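Side-chain contact in YECBM32 (Yersinia enterocolitica, PDB 2JDA), which binds polygalacturonic acid, the backbone of pectin, as a periplasmic carbohydrate-binding module of the F5/8 type C (discoidin-like) family: residues V62-P66 with T67-L71. Residues are numbered along the deposited sequence; the frame is centred on the assembly and turned at random.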
# COMPACT_ATOMS: atom_id res chain seq x y z
N VAL A 62 1.59 6.30 1.37
CA VAL A 62 2.15 7.23 2.35
C VAL A 62 2.90 6.38 3.39
O VAL A 62 2.34 6.00 4.41
CB VAL A 62 1.04 8.09 2.97
CG1 VAL A 62 1.67 9.16 3.90
CG2 VAL A 62 0.13 8.72 1.89
N PRO A 63 4.14 6.05 3.12
CA PRO A 63 4.89 5.21 4.04
C PRO A 63 5.30 5.99 5.29
O PRO A 63 5.48 7.20 5.23
CB PRO A 63 6.08 4.73 3.20
CG PRO A 63 6.29 5.83 2.21
CD PRO A 63 4.93 6.35 1.89
N PHE A 64 5.52 5.28 6.38
CA PHE A 64 5.97 5.87 7.65
C PHE A 64 7.41 6.31 7.59
O PHE A 64 8.27 5.59 7.07
CB PHE A 64 5.81 4.77 8.71
CG PHE A 64 6.17 5.19 10.12
CD1 PHE A 64 5.49 6.21 10.77
CD2 PHE A 64 7.17 4.49 10.80
CE1 PHE A 64 5.83 6.55 12.09
CE2 PHE A 64 7.50 4.85 12.12
CZ PHE A 64 6.82 5.86 12.73
N LYS A 65 7.68 7.50 8.14
CA LYS A 65 9.06 8.07 8.21
C LYS A 65 9.80 7.97 6.89
O LYS A 65 10.92 7.45 6.80
CB LYS A 65 9.86 7.42 9.36
CG LYS A 65 9.35 7.69 10.79
CD LYS A 65 10.32 7.08 11.87
CE LYS A 65 10.04 7.66 13.24
NZ LYS A 65 10.84 6.99 14.34
N PRO A 66 9.17 8.47 5.83
CA PRO A 66 9.68 8.24 4.48
C PRO A 66 11.06 8.81 4.21
O PRO A 66 11.80 8.22 3.41
CB PRO A 66 8.66 8.94 3.60
CG PRO A 66 8.02 9.97 4.49
CD PRO A 66 8.01 9.36 5.87
N THR A 67 11.43 9.92 4.85
CA THR A 67 12.76 10.49 4.57
C THR A 67 13.88 9.75 5.27
O THR A 67 15.05 9.96 4.93
CB THR A 67 12.83 11.99 4.91
OG1 THR A 67 12.67 12.18 6.34
CG2 THR A 67 11.77 12.83 4.17
N GLU A 68 13.54 8.87 6.21
CA GLU A 68 14.50 7.99 6.86
C GLU A 68 14.55 6.58 6.35
O GLU A 68 15.53 5.92 6.53
CB GLU A 68 14.18 7.94 8.36
CG GLU A 68 14.29 9.29 9.06
CD GLU A 68 13.82 9.30 10.52
OE1 GLU A 68 13.70 8.25 11.17
OE2 GLU A 68 13.55 10.40 11.03
N ARG A 69 13.45 6.07 5.77
CA ARG A 69 13.26 4.67 5.54
C ARG A 69 12.58 4.45 4.19
O ARG A 69 11.47 4.99 3.98
CB ARG A 69 12.33 4.06 6.61
CG ARG A 69 12.77 4.36 8.01
CD ARG A 69 11.91 3.70 9.01
NE ARG A 69 12.39 4.00 10.35
CZ ARG A 69 11.75 3.62 11.45
NH1 ARG A 69 10.63 2.92 11.36
NH2 ARG A 69 12.25 3.95 12.63
N LYS A 70 13.20 3.65 3.34
CA LYS A 70 12.61 3.27 2.05
C LYS A 70 12.04 1.86 2.17
O LYS A 70 12.74 0.93 2.50
CB LYS A 70 13.68 3.26 0.96
CG LYS A 70 14.25 4.61 0.64
CD LYS A 70 14.95 4.60 -0.69
CE LYS A 70 16.37 4.38 -0.53
NZ LYS A 70 17.00 5.73 -0.54
N LEU A 71 10.75 1.73 1.92
CA LEU A 71 10.02 0.47 2.03
C LEU A 71 10.17 -0.30 0.74
O LEU A 71 9.95 0.26 -0.35
CB LEU A 71 8.54 0.78 2.28
CG LEU A 71 7.60 -0.41 2.36
CD1 LEU A 71 7.84 -1.21 3.58
CD2 LEU A 71 6.18 0.11 2.32
O HOH W 1 8.96 3.86 4.98
O HOH W 2 13.39 7.51 13.73
O HOH W 3 9.83 3.87 15.08
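K65 and R69 run side by side in the surface loop that joins strand 53-63 to strand 71-78, a sheet-to-sheet connection of the F5/8 type C beta-sandwich. The backbone makes a type I beta turn at K65-P66-T67-E68, with P66 and T67 at its two central positions. E68 N donates to K65 O at 3.0 Å and closes the turn. R69 N reaches the same carbonyl oxygen in a weaker, more bent bond (126°). P66 is the second residue of the turn, and its ring holds phi at a value that suits this position.

The turn brings three long side chains together. K65 is extended beyond CG, with CG anti to its carbonyl carbon (chi1 -65°). The chain runs past two flat groups set nearly at right angles, their planes 78° apart. CG lies over the centre of one face of the F64 ring, and CD lies over the centre of one face of the R69 guanidinium. F64 and R69 also point the same way. R69 NH1 comes to the edge of the ring, 3.8 Å from F64 CE2. R37 adds a cation-pi contact to F64, which also touches A127 and N129 of strand 125-133.

The two positive ends are close, with K65 NZ 3.8 Å from R69 NH2. The carboxylate of E68 probably eases this, although its OE1 is 4.5 Å from K65 NZ, too long for a salt bridge. A water bridges the two, accepting from K65 NZ and donating to E68 OE1. A further water bridges the backbone, donating to F64 O at 2.8 Å and to R69 O at 2.9 Å.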